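Local coordinates for substrate binding periplasmic protein (PDB 3LOP), which probably binds leucine or a related small ligand in the periplasm for uptake, at residues A[74-80]-A[100-106]; A[132-136]-A[224-228]; A[141-147]-A[196-202]; A[316-320]-A[331-335]. One frame throughout, in Å; residues are numbered along the deposited sequence.

Overall arrangement
The four contacts fall in the two lobes of a periplasmic binding protein. Contacts 1 and 4 belong to one lobe, their centres about 15 Å apart, and meet where Leu316 CD1 packs on Val103 and Pro101. Contacts 2 and 3 share the four-stranded parallel sheet of the other lobe, with centres about 9 Å apart: strand 224-227 lies beside strand 199-203, and helix 125-138 packs over both. Contacts 1 and 2 have centres about 30 Å apart, on opposite sides of the chain's centre. Bound leucine lies between: Ala106 O of contact 1 accepts a hydrogen bond from its amino group, and the Leu228 side chain of contact 2 comes within about 6 Å.

Contact 1 of 4, residues A[74-80]-A[100-106]; sequences PVALLTV and LPLVGPA. With LEU (leucine), chain B.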
loop_
_atom_site.group_PDB
_atom_site.type_symbol
_atom_site.label_atom_id
_atom_site.label_comp_id
_atom_site.label_asym_id
_atom_site.label_seq_id
_atom_site.Cartn_x
_atom_site.Cartn_y
_atom_site.Cartn_z
ATOM N N PRO A 74 -2.879 -22.127 6.164
ATOM C CA PRO A 74 -2.783 -21.285 4.969
ATOM C C PRO A 74 -1.569 -21.588 4.098
ATOM O O PRO A 74 -0.559 -22.100 4.579
ATOM C CB PRO A 74 -2.709 -19.885 5.554
ATOM C CG PRO A 74 -1.870 -20.109 6.765
ATOM C CD PRO A 74 -2.476 -21.372 7.364
ATOM N N VAL A 75 -1.672 -21.265 2.812
ATOM C CA VAL A 75 -0.560 -21.470 1.896
ATOM C C VAL A 75 0.196 -20.157 1.720
ATOM O O VAL A 75 1.302 -20.134 1.192
ATOM C CB VAL A 75 -1.035 -21.971 0.511
ATOM C CG1 VAL A 75 -1.693 -23.332 0.661
ATOM C CG2 VAL A 75 -1.996 -20.965 -0.119
ATOM N N ALA A 76 -0.406 -19.062 2.177
ATOM C CA ALA A 76 0.224 -17.755 2.063
ATOM C C ALA A 76 -0.495 -16.698 2.893
ATOM O O ALA A 76 -1.631 -16.900 3.333
ATOM C CB ALA A 76 0.267 -17.318 0.598
ATOM N N LEU A 77 0.197 -15.580 3.101
ATOM C CA LEU A 77 -0.295 -14.423 3.849
ATOM C C LEU A 77 -0.378 -13.248 2.868
ATOM O O LEU A 77 0.504 -13.080 2.025
ATOM C CB LEU A 77 0.683 -14.087 4.982
ATOM C CG LEU A 77 0.516 -12.780 5.768
ATOM C CD1 LEU A 77 -0.769 -12.809 6.590
ATOM C CD2 LEU A 77 1.714 -12.605 6.684
ATOM N N LEU A 78 -1.429 -12.438 2.984
ATOM C CA LEU A 78 -1.632 -11.295 2.092
ATOM C C LEU A 78 -1.698 -9.924 2.753
ATOM O O LEU A 78 -2.196 -9.776 3.868
ATOM C CB LEU A 78 -2.937 -11.459 1.306
ATOM C CG LEU A 78 -3.055 -12.376 0.095
ATOM C CD1 LEU A 78 -4.521 -12.439 -0.336
ATOM C CD2 LEU A 78 -2.192 -11.845 -1.042
ATOM N N THR A 79 -1.198 -8.932 2.020
ATOM C CA THR A 79 -1.227 -7.511 2.372
ATOM C C THR A 79 -1.207 -7.032 3.825
ATOM O O THR A 79 -2.152 -6.384 4.282
ATOM C CB THR A 79 -2.447 -6.847 1.702
ATOM O OG1 THR A 79 -3.652 -7.348 2.302
ATOM C CG2 THR A 79 -2.477 -7.173 0.213
ATOM N N VAL A 80 -0.134 -7.321 4.551
ATOM C CA VAL A 80 -0.033 -6.850 5.926
ATOM C C VAL A 80 0.246 -5.347 5.867
ATOM O O VAL A 80 1.016 -4.880 5.022
ATOM C CB VAL A 80 1.107 -7.570 6.684
ATOM C CG1 VAL A 80 1.335 -6.921 8.041
ATOM C CG2 VAL A 80 0.748 -9.036 6.865
ATOM N N LEU A 100 5.815 -19.379 5.543
ATOM C CA LEU A 100 4.669 -18.742 4.914
ATOM C C LEU A 100 5.021 -17.516 4.086
ATOM O O LEU A 100 5.511 -16.521 4.615
ATOM C CB LEU A 100 3.665 -18.338 5.996
ATOM C CG LEU A 100 2.284 -17.883 5.524
ATOM C CD1 LEU A 100 1.541 -19.063 4.928
ATOM C CD2 LEU A 100 1.508 -17.305 6.701
ATOM N N PRO A 101 4.770 -17.570 2.770
ATOM C CA PRO A 101 5.087 -16.411 1.934
ATOM C C PRO A 101 4.116 -15.261 2.185
ATOM O O PRO A 101 2.918 -15.478 2.379
ATOM C CB PRO A 101 4.979 -16.967 0.516
ATOM C CG PRO A 101 3.944 -18.036 0.648
ATOM C CD PRO A 101 4.308 -18.706 1.955
ATOM N N LEU A 102 4.650 -14.045 2.214
ATOM C CA LEU A 102 3.846 -12.844 2.407
ATOM C C LEU A 102 3.799 -12.160 1.046
ATOM O O LEU A 102 4.791 -11.590 0.594
ATOM C CB LEU A 102 4.488 -11.921 3.450
ATOM C CG LEU A 102 3.976 -10.477 3.524
ATOM C CD1 LEU A 102 2.462 -10.454 3.547
ATOM C CD2 LEU A 102 4.542 -9.792 4.763
ATOM N N VAL A 103 2.642 -12.233 0.396
ATOM C CA VAL A 103 2.470 -11.649 -0.924
ATOM C C VAL A 103 1.840 -10.269 -0.854
ATOM O O VAL A 103 0.810 -10.073 -0.211
ATOM C CB VAL A 103 1.592 -12.558 -1.817
ATOM C CG1 VAL A 103 1.359 -11.902 -3.172
ATOM C CG2 VAL A 103 2.270 -13.910 -1.999
ATOM N N GLY A 104 2.488 -9.310 -1.504
ATOM C CA GLY A 104 1.970 -7.957 -1.542
ATOM C C GLY A 104 1.860 -7.194 -0.238
ATOM O O GLY A 104 0.795 -6.656 0.060
ATOM N N PRO A 105 2.927 -7.135 0.570
ATOM C CA PRO A 105 2.820 -6.382 1.822
ATOM C C PRO A 105 2.365 -4.970 1.445
ATOM O O PRO A 105 2.842 -4.403 0.458
ATOM C CB PRO A 105 4.244 -6.427 2.379
ATOM C CG PRO A 105 5.104 -6.616 1.147
ATOM C CD PRO A 105 4.303 -7.606 0.344
ATOM N N ALA A 106 1.438 -4.414 2.217
ATOM C CA ALA A 106 0.889 -3.091 1.923
ATOM C C ALA A 106 1.791 -1.910 2.274
ATOM O O ALA A 106 1.313 -0.837 2.642
ATOM C CB ALA A 106 -0.465 -2.940 2.610
HETATM N N LEU B . 1.392 0.052 5.200
HETATM C CA LEU B . 0.994 1.381 5.743
HETATM C C LEU B . -0.206 1.915 4.986
HETATM O O LEU B . -0.897 2.786 5.548
HETATM C CB LEU B . 2.156 2.348 5.606
HETATM C CG LEU B . 3.385 1.622 6.141
HETATM C CD1 LEU B . 4.561 1.928 5.325
HETATM C CD2 LEU B . 3.608 1.980 7.555
HETATM O OXT LEU B . -0.431 1.456 3.842
#
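The peptide group joining Val75 to Ala76 carries Leu100 CD1 over one face, the methyl standing 3.4 Å from Ala76 N and almost directly above it. Its carbonyl oxygen, Val75 O, is met instead by the Pro101 ring, whose CG and CD both press against it; this buried oxygen has no hydrogen-bonding partner in the model. The same CG touches Ala76 CB, while the other Leu100 methyl, CD2, lies 3.7 Å from Leu77 CB. Beyond these residues the backbones run parallel: Leu77 N donates to Pro101 O at 2.8 Å, and Leu77 O takes the N-H of Val103. Strands 76-78 and 102-103 are neighbours in the five-stranded parallel sheet of this lobe, joined by a beta-alpha-beta crossover through helices 83-91 and 94-98. On one face Leu77 swings its CG opposite the backbone N (chi1 170°), which sets it against Leu102 CD1 at 3.8 Å; Val80 CG2 reaches that methyl from a roughly perpendicular direction. On the other face Leu78 and Val103 lie side by side, with Leu296 of helix 284-303 also against Leu78. Past the strands, Thr79 N bonds to Val103 O, and Ala106 N to Val80 O at 2.9 Å, 32° out of the carbonyl plane. Gly104 turns the chain with positive phi, and Ala106 O receives the amino group of bound leucine at 2.7 Å, with a weak second bond from Arg285.

Contact 2 of 4, residues A[132-136]-A[224-228]; sequences MITAL and QLLGL
Leu136 and Leu226 meet end on, CD1 against CD1 at 3.7 Å, whereas selenomethionine 132 (Met132) runs alongside Leu226 in the reverse sense. Leu226 therefore sits between two helix residues one turn apart: its CD1 touches Met132 CB, also at 3.7 Å, and its CD2 stays near Leu136 CD1. The CG of Leu226 stands between its own backbone N and carbonyl carbon (chi1 59°), which projects both methyls at the helix. Ile133 adds a looser touch from the flank, its CD1 lying 4.4 Å from Leu226 CD1. Segment 132-136 is part of helix 125-138, and strand 224-227 is an outermost strand of the four-stranded parallel sheet; their local axes pass 10.5 Å apart and run nearly antiparallel, at 157°. The same helical face spreads onto the next strand, where Met132 touches Phe201 and Leu136 touches Ala199. Farther along strand 224-227, the Met132 chain bends about its CG-SE bond (chi3 -88°) and turns its terminal methyl onto the backbone: CE lies 3.3 Å from Gly227 O, and SE is itself 3.6 Å from that oxygen. At the other end, Leu136 CD2 brushes the aliphatic part of Gln224, at CG. The Gln224 amide folds back along its own strand, where NE2 gives a bond of 3.0 Å to Leu225 O and another to Gly247 O. Leu228, just past the strand, touches Phe201, Tyr125 and Ile129 with its side chain, with bound leucine about 6 Å away.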
loop_
_atom_site.group_PDB
_atom_site.type_symbol
_atom_site.label_atom_id
_atom_site.label_comp_id
_atom_site.label_asym_id
_atom_site.label_seq_id
_atom_site.Cartn_x
_atom_site.Cartn_y
_atom_site.Cartn_z
HETATM N N MSE A 132 8.735 11.850 -7.454
HETATM C CA MSE A 132 8.049 13.062 -7.004
HETATM C C MSE A 132 8.978 14.206 -6.614
HETATM O O MSE A 132 8.746 15.355 -6.989
HETATM C CB MSE A 132 7.133 12.756 -5.815
HETATM C CG MSE A 132 5.874 11.994 -6.169
HETATM SE SE MSE A 132 4.697 11.815 -4.642
HETATM C CE MSE A 132 5.418 10.184 -3.900
ATOM N N ILE A 133 10.017 13.898 -5.846
ATOM C CA ILE A 133 10.945 14.931 -5.413
ATOM C C ILE A 133 11.739 15.491 -6.589
ATOM O O ILE A 133 11.928 16.702 -6.694
ATOM C CB ILE A 133 11.905 14.393 -4.321
ATOM C CG1 ILE A 133 11.097 13.977 -3.088
ATOM C CG2 ILE A 133 12.920 15.462 -3.937
ATOM C CD1 ILE A 133 10.306 15.110 -2.455
ATOM N N THR A 134 12.187 14.619 -7.485
ATOM C CA THR A 134 12.945 15.085 -8.640
ATOM C C THR A 134 12.078 15.999 -9.502
ATOM O O THR A 134 12.571 16.964 -10.086
ATOM C CB THR A 134 13.462 13.906 -9.484
ATOM O OG1 THR A 134 14.368 13.127 -8.698
ATOM C CG2 THR A 134 14.191 14.410 -10.721
ATOM N N ALA A 135 10.785 15.696 -9.576
ATOM C CA ALA A 135 9.864 16.517 -10.353
ATOM C C ALA A 135 9.795 17.917 -9.742
ATOM O O ALA A 135 9.788 18.914 -10.465
ATOM C CB ALA A 135 8.478 15.881 -10.373
ATOM N N LEU A 136 9.751 17.985 -8.413
ATOM C CA LEU A 136 9.692 19.269 -7.715
ATOM C C LEU A 136 10.960 20.076 -7.958
ATOM O O LEU A 136 10.901 21.262 -8.287
ATOM C CB LEU A 136 9.522 19.060 -6.207
ATOM C CG LEU A 136 8.166 18.592 -5.664
ATOM C CD1 LEU A 136 8.304 18.292 -4.183
ATOM C CD2 LEU A 136 7.112 19.655 -5.893
ATOM N N GLN A 224 2.614 23.182 -1.782
ATOM C CA GLN A 224 2.142 22.131 -2.677
ATOM C C GLN A 224 2.218 20.866 -1.828
ATOM O O GLN A 224 3.202 20.650 -1.125
ATOM C CB GLN A 224 3.082 22.006 -3.879
ATOM C CG GLN A 224 2.918 20.726 -4.693
ATOM C CD GLN A 224 1.578 20.648 -5.389
ATOM O OE1 GLN A 224 1.185 21.577 -6.096
ATOM N NE2 GLN A 224 0.868 19.536 -5.200
ATOM N N LEU A 225 1.185 20.034 -1.886
ATOM C CA LEU A 225 1.172 18.816 -1.094
ATOM C C LEU A 225 1.372 17.573 -1.945
ATOM O O LEU A 225 0.886 17.489 -3.074
ATOM C CB LEU A 225 -0.148 18.713 -0.324
ATOM C CG LEU A 225 -0.436 19.889 0.618
ATOM C CD1 LEU A 225 -1.882 19.833 1.089
ATOM C CD2 LEU A 225 0.529 19.858 1.798
ATOM N N LEU A 226 2.106 16.611 -1.396
ATOM C CA LEU A 226 2.362 15.349 -2.074
ATOM C C LEU A 226 2.645 14.303 -1.006
ATOM O O LEU A 226 2.976 14.647 0.125
ATOM C CB LEU A 226 3.553 15.468 -3.036
ATOM C CG LEU A 226 4.924 15.876 -2.493
ATOM C CD1 LEU A 226 5.995 15.461 -3.492
ATOM C CD2 LEU A 226 4.971 17.377 -2.243
ATOM N N GLY A 227 2.514 13.028 -1.356
ATOM C CA GLY A 227 2.753 11.992 -0.369
ATOM C C GLY A 227 2.854 10.593 -0.932
ATOM O O GLY A 227 2.634 10.367 -2.123
ATOM N N LEU A 228 3.192 9.652 -0.055
ATOM C CA LEU A 228 3.351 8.247 -0.420
ATOM C C LEU A 228 2.036 7.542 -0.743
ATOM O O LEU A 228 0.958 8.007 -0.369
ATOM C CB LEU A 228 4.050 7.497 0.715
ATOM C CG LEU A 228 5.497 7.896 1.013
ATOM C CD1 LEU A 228 5.981 7.174 2.266
ATOM C CD2 LEU A 228 6.378 7.563 -0.178
#

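Contact 3 of 4, residues A[141-147]-A[196-202]; sequences VTRIGVL and DVQAIFL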
loop_
_atom_site.group_PDB
_atom_site.type_symbol
_atom_site.label_atom_id
_atom_site.label_comp_id
_atom_site.label_asym_id
_atom_site.label_seq_id
_atom_site.Cartn_x
_atom_site.Cartn_y
_atom_site.Cartn_z
ATOM N N VAL A 141 11.633 24.003 -7.179
ATOM C CA VAL A 141 11.395 23.968 -5.740
ATOM C C VAL A 141 12.695 23.708 -4.988
ATOM O O VAL A 141 13.468 22.823 -5.355
ATOM C CB VAL A 141 10.373 22.871 -5.374
ATOM C CG1 VAL A 141 10.264 22.728 -3.863
ATOM C CG2 VAL A 141 9.020 23.220 -5.967
ATOM N N THR A 142 12.937 24.486 -3.939
ATOM C CA THR A 142 14.144 24.314 -3.140
ATOM C C THR A 142 13.861 24.175 -1.648
ATOM O O THR A 142 14.728 23.745 -0.891
ATOM C CB THR A 142 15.113 25.491 -3.327
ATOM O OG1 THR A 142 14.451 26.713 -2.978
ATOM C CG2 THR A 142 15.590 25.557 -4.766
ATOM N N ARG A 143 12.651 24.531 -1.225
ATOM C CA ARG A 143 12.298 24.451 0.187
ATOM C C ARG A 143 11.192 23.437 0.419
ATOM O O ARG A 143 10.019 23.701 0.159
ATOM C CB ARG A 143 11.877 25.831 0.696
ATOM C CG ARG A 143 12.982 26.872 0.532
ATOM C CD ARG A 143 12.654 28.176 1.242
ATOM N NE ARG A 143 11.554 28.915 0.626
ATOM C CZ ARG A 143 11.656 29.631 -0.490
ATOM N NH1 ARG A 143 12.814 29.712 -1.133
ATOM N NH2 ARG A 143 10.596 30.274 -0.960
ATOM N N ILE A 144 11.585 22.269 0.919
ATOM C CA ILE A 144 10.652 21.183 1.159
ATOM C C ILE A 144 10.547 20.794 2.628
ATOM O O ILE A 144 11.555 20.673 3.328
ATOM C CB ILE A 144 11.071 19.946 0.332
ATOM C CG1 ILE A 144 11.037 20.301 -1.159
ATOM C CG2 ILE A 144 10.151 18.763 0.629
ATOM C CD1 ILE A 144 11.598 19.223 -2.080
ATOM N N GLY A 145 9.311 20.614 3.084
ATOM C CA GLY A 145 9.061 20.207 4.453
ATOM C C GLY A 145 8.561 18.776 4.423
ATOM O O GLY A 145 8.076 18.309 3.390
ATOM N N VAL A 146 8.684 18.062 5.535
ATOM C CA VAL A 146 8.231 16.679 5.573
ATOM C C VAL A 146 7.476 16.339 6.850
ATOM O O VAL A 146 7.935 16.644 7.950
ATOM C CB VAL A 146 9.425 15.693 5.465
ATOM C CG1 VAL A 146 8.913 14.257 5.464
ATOM C CG2 VAL A 146 10.235 15.976 4.202
ATOM N N LEU A 147 6.307 15.727 6.690
ATOM C CA LEU A 147 5.511 15.262 7.821
ATOM C C LEU A 147 5.864 13.781 7.865
ATOM O O LEU A 147 5.734 13.096 6.851
ATOM C CB LEU A 147 4.013 15.398 7.546
ATOM C CG LEU A 147 3.137 14.677 8.583
ATOM C CD1 LEU A 147 3.192 15.427 9.906
ATOM C CD2 LEU A 147 1.705 14.577 8.088
ATOM N N ASP A 196 9.004 28.076 6.119
ATOM C CA ASP A 196 8.887 28.748 4.831
ATOM C C ASP A 196 9.108 27.735 3.712
ATOM O O ASP A 196 10.097 27.797 2.982
ATOM C CB ASP A 196 9.913 29.883 4.758
ATOM C CG ASP A 196 9.784 30.707 3.499
ATOM O OD1 ASP A 196 8.643 30.928 3.048
ATOM O OD2 ASP A 196 10.825 31.150 2.971
ATOM N N VAL A 197 8.167 26.808 3.573
ATOM C CA VAL A 197 8.277 25.759 2.568
ATOM C C VAL A 197 7.365 25.916 1.355
ATOM O O VAL A 197 6.254 26.436 1.455
ATOM C CB VAL A 197 8.026 24.375 3.207
ATOM C CG1 VAL A 197 9.121 24.074 4.221
ATOM C CG2 VAL A 197 6.663 24.347 3.887
ATOM N N GLN A 198 7.851 25.451 0.209
ATOM C CA GLN A 198 7.103 25.526 -1.044
ATOM C C GLN A 198 6.315 24.249 -1.280
ATOM O O GLN A 198 5.343 24.237 -2.033
ATOM C CB GLN A 198 8.062 25.747 -2.213
ATOM C CG GLN A 198 8.817 27.061 -2.141
ATOM C CD GLN A 198 10.091 27.042 -2.955
ATOM O OE1 GLN A 198 10.889 26.109 -2.858
ATOM N NE2 GLN A 198 10.298 28.081 -3.757
ATOM N N ALA A 199 6.747 23.172 -0.635
ATOM C CA ALA A 199 6.088 21.885 -0.776
ATOM C C ALA A 199 6.271 21.088 0.506
ATOM O O ALA A 199 7.270 21.239 1.207
ATOM C CB ALA A 199 6.686 21.115 -1.961
ATOM N N ILE A 200 5.286 20.254 0.818
ATOM C CA ILE A 200 5.350 19.409 2.002
ATOM C C ILE A 200 5.040 17.985 1.578
ATOM O O ILE A 200 3.995 17.715 0.983
ATOM C CB ILE A 200 4.337 19.845 3.076
ATOM C CG1 ILE A 200 4.740 21.209 3.642
ATOM C CG2 ILE A 200 4.288 18.805 4.190
ATOM C CD1 ILE A 200 3.713 21.811 4.590
ATOM N N PHE A 201 5.966 17.084 1.885
ATOM C CA PHE A 201 5.827 15.677 1.549
ATOM C C PHE A 201 5.263 14.937 2.755
ATOM O O PHE A 201 5.740 15.106 3.879
ATOM C CB PHE A 201 7.190 15.108 1.160
ATOM C CG PHE A 201 7.144 13.679 0.708
ATOM C CD1 PHE A 201 7.209 12.640 1.630
ATOM C CD2 PHE A 201 7.020 13.374 -0.642
ATOM C CE1 PHE A 201 7.149 11.313 1.212
ATOM C CE2 PHE A 201 6.959 12.052 -1.070
ATOM C CZ PHE A 201 7.024 11.020 -0.140
ATOM N N LEU A 202 4.239 14.123 2.521
ATOM C CA LEU A 202 3.603 13.381 3.601
ATOM C C LEU A 202 4.040 11.922 3.691
ATOM O O LEU A 202 3.591 11.077 2.915
ATOM C CB LEU A 202 2.079 13.444 3.450
ATOM C CG LEU A 202 1.461 14.826 3.207
ATOM C CD1 LEU A 202 -0.042 14.674 3.016
ATOM C CD2 LEU A 202 1.769 15.759 4.378
HETATM O O HOH W 1 13.056 27.882 -4.985
#
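Gln198 leaves its backbone with CG beside the N (chi1 -63°) and then runs extended, carrying its amide to the backbone of Thr142 and Arg143; Arg143 bends at chi3 (-69°) and lays its guanidinium over that amide. These residues lie at the entrance of two neighbouring strands, 144-147 and 199-202, in the parallel sheet of one lobe of this periplasmic binding protein fold. Gln198 OE1 is gripped twice, by Thr142 N at 2.8 Å in the carbonyl plane and by Arg143 N at 2.9 Å from a tilted direction, which fixes the amide's rotation. The guanidinium stacks on the amide with planes 26° apart. At its edge, in plane, sits Asp196 O, reached by a weak bond from NE, while Asp196 OD2 lies 3.3 Å from Arg143 NE but well out of the plane, a salt bridge of charge alone. The strands then pair regularly: Gly145 N donates to Ala199 O at 2.8 Å, Gly145 O accepts from Phe201 N, and Leu147 N reaches Phe201 O. Gly145 is closely overlain by Val197 CG1, 3.6 Å from its N. Ile144, Val146, Ala199 and Phe201 share the face under helices 125-138 and 152-166; Leu147 and Leu202 meet on the other, CD2 to CD2 at 3.9 Å. Back at the entrance, one water bridges Thr142 OG1 and Gln198 NE2, accepting from the amide at 3.0 Å.

Contact 4 of 4, residues A[316-320]-A[331-335]; sequences LTELR and DFTDR. With NI (nickel (II) ion), chain H.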
loop_
_atom_site.group_PDB
_atom_site.type_symbol
_atom_site.label_atom_id
_atom_site.label_comp_id
_atom_site.label_asym_id
_atom_site.label_seq_id
_atom_site.Cartn_x
_atom_site.Cartn_y
_atom_site.Cartn_z
ATOM N N LEU A 316 5.558 -18.793 -6.723
ATOM C CA LEU A 316 5.715 -17.350 -6.633
ATOM C C LEU A 316 7.075 -16.895 -7.151
ATOM O O LEU A 316 7.169 -15.930 -7.905
ATOM C CB LEU A 316 5.536 -16.892 -5.180
ATOM C CG LEU A 316 4.104 -16.888 -4.644
ATOM C CD1 LEU A 316 4.121 -16.800 -3.130
ATOM C CD2 LEU A 316 3.338 -15.716 -5.248
ATOM N N THR A 317 8.128 -17.604 -6.757
ATOM C CA THR A 317 9.474 -17.240 -7.179
ATOM C C THR A 317 9.688 -17.385 -8.680
ATOM O O THR A 317 10.690 -16.912 -9.210
ATOM C CB THR A 317 10.545 -18.087 -6.456
ATOM O OG1 THR A 317 10.472 -19.446 -6.904
ATOM C CG2 THR A 317 10.333 -18.044 -4.957
ATOM N N GLU A 318 8.752 -18.028 -9.369
ATOM C CA GLU A 318 8.915 -18.214 -10.805
ATOM C C GLU A 318 7.942 -17.432 -11.680
ATOM O O GLU A 318 7.900 -17.630 -12.893
ATOM C CB GLU A 318 8.865 -19.707 -11.136
ATOM C CG GLU A 318 9.857 -20.502 -10.303
ATOM C CD GLU A 318 9.990 -21.942 -10.734
ATOM O OE1 GLU A 318 8.954 -22.623 -10.898
ATOM O OE2 GLU A 318 11.142 -22.397 -10.891
ATOM N N LEU A 319 7.159 -16.543 -11.074
ATOM C CA LEU A 319 6.241 -15.718 -11.851
ATOM C C LEU A 319 7.112 -14.734 -12.630
ATOM O O LEU A 319 7.803 -13.907 -12.031
ATOM C CB LEU A 319 5.282 -14.943 -10.935
ATOM C CG LEU A 319 4.202 -15.732 -10.189
ATOM C CD1 LEU A 319 3.322 -14.757 -9.421
ATOM C CD2 LEU A 319 3.358 -16.538 -11.170
ATOM N N ARG A 320 7.089 -14.833 -13.957
ATOM C CA ARG A 320 7.891 -13.954 -14.807
ATOM C C ARG A 320 6.985 -13.146 -15.725
ATOM O O ARG A 320 6.559 -13.624 -16.775
ATOM C CB ARG A 320 8.875 -14.783 -15.646
ATOM C CG ARG A 320 9.881 -13.965 -16.471
ATOM C CD ARG A 320 10.720 -13.071 -15.579
ATOM N NE ARG A 320 12.035 -12.744 -16.137
ATOM C CZ ARG A 320 12.259 -11.914 -17.151
ATOM N NH1 ARG A 320 11.252 -11.298 -17.757
ATOM N NH2 ARG A 320 13.502 -11.680 -17.545
ATOM N N ASP A 331 6.964 -9.696 -11.814
ATOM C CA ASP A 331 8.115 -10.565 -12.027
ATOM C C ASP A 331 8.835 -10.748 -10.695
ATOM O O ASP A 331 9.490 -9.825 -10.206
ATOM C CB ASP A 331 9.058 -9.937 -13.063
ATOM C CG ASP A 331 10.369 -10.690 -13.199
ATOM O OD1 ASP A 331 10.444 -11.844 -12.731
ATOM O OD2 ASP A 331 11.324 -10.128 -13.784
ATOM N N PHE A 332 8.703 -11.936 -10.106
ATOM C CA PHE A 332 9.347 -12.224 -8.827
ATOM C C PHE A 332 10.659 -12.985 -8.978
ATOM O O PHE A 332 11.250 -13.393 -7.980
ATOM C CB PHE A 332 8.424 -13.046 -7.915
ATOM C CG PHE A 332 7.227 -12.295 -7.397
ATOM C CD1 PHE A 332 7.350 -11.001 -6.893
ATOM C CD2 PHE A 332 5.983 -12.915 -7.347
ATOM C CE1 PHE A 332 6.248 -10.340 -6.344
ATOM C CE2 PHE A 332 4.874 -12.262 -6.799
ATOM C CZ PHE A 332 5.010 -10.973 -6.296
ATOM N N THR A 333 11.121 -13.187 -10.209
ATOM C CA THR A 333 12.365 -13.929 -10.412
ATOM C C THR A 333 13.588 -13.186 -9.874
ATOM O O THR A 333 14.589 -13.808 -9.515
ATOM C CB THR A 333 12.586 -14.288 -11.902
ATOM O OG1 THR A 333 12.694 -13.097 -12.686
ATOM C CG2 THR A 333 11.428 -15.131 -12.413
ATOM N N ASP A 334 13.504 -11.860 -9.823
ATOM C CA ASP A 334 14.584 -11.031 -9.289
ATOM C C ASP A 334 14.101 -10.566 -7.918
ATOM O O ASP A 334 13.295 -9.640 -7.822
ATOM C CB ASP A 334 14.831 -9.817 -10.188
ATOM C CG ASP A 334 15.945 -8.924 -9.670
ATOM O OD1 ASP A 334 16.469 -9.202 -8.567
ATOM O OD2 ASP A 334 16.298 -7.946 -10.362
ATOM N N ARG A 335 14.594 -11.206 -6.864
ATOM C CA ARG A 335 14.168 -10.883 -5.507
ATOM C C ARG A 335 14.685 -9.556 -4.949
ATOM O O ARG A 335 14.281 -9.142 -3.862
ATOM C CB ARG A 335 14.555 -12.020 -4.550
ATOM C CG ARG A 335 14.051 -13.412 -4.945
ATOM C CD ARG A 335 12.542 -13.443 -5.186
ATOM N NE ARG A 335 11.761 -13.017 -4.025
ATOM C CZ ARG A 335 11.590 -13.740 -2.921
ATOM N NH1 ARG A 335 12.144 -14.939 -2.811
ATOM N NH2 ARG A 335 10.861 -13.259 -1.922
HETATM NI NI NI H . 10.355 -24.444 -10.787
HETATM O O HOH W 2 13.209 -15.909 -7.670
HETATM O O HOH W 3 14.087 -13.900 -14.838
HETATM O O HOH W 4 8.661 -25.901 -11.084
HETATM O O HOH W 5 12.409 -25.472 -10.701
HETATM O O HOH W 6 10.866 -24.054 -13.010
#
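An Asx turn at Asp331 anchors the loop that folds against the end of helix 309-317, and Arg320 lies alongside the same carboxylate. Asp331 OD1 accepts twice, from Thr333 N above the carboxylate plane and from Thr333 OG1, at 2.6 Å, through its syn lone pair; the two bonds hold the carboxylate steady. Arg320 passes its CD 3.1 Å from Asp331 OD1. Its NE is 3.6 Å from Asp331 OD2, which sits over the guanidinium face, so this salt bridge is one of charge without an N-H aimed at the oxygen. The NE hydrogen goes instead to a water in the guanidinium plane, which in turn donates to Thr333 OG1. Between the backbones, Phe332 N donates to Leu319 O at 2.9 Å. With CG beside its N (chi1 -70°), Phe332 turns its ring in along Leu316 and Leu319: Leu316 O lies at the ring edge, 3.3 Å from CD2, and Leu319 CD1 touches Phe332 CD2 at 3.8 Å. A second water lies 3.1 Å from both Thr317 O and Thr333 O, though it has more acceptors around it than protons to give. On the outer side, Glu318 holds a nickel ion with both carboxylate oxygens, OE2 at 2.2 Å, and three waters join the coordination. Inward, Leu319 and Phe332 pack on Val295 of helix 284-303 and Leu316 on Ala299, while strand 118-119 supplies Phe119, which meets the Phe332 ring edge-to-face and the Arg335 guanidinium in a cation-pi contact; Arg335 also bonds to Pro116 O and Val118 O.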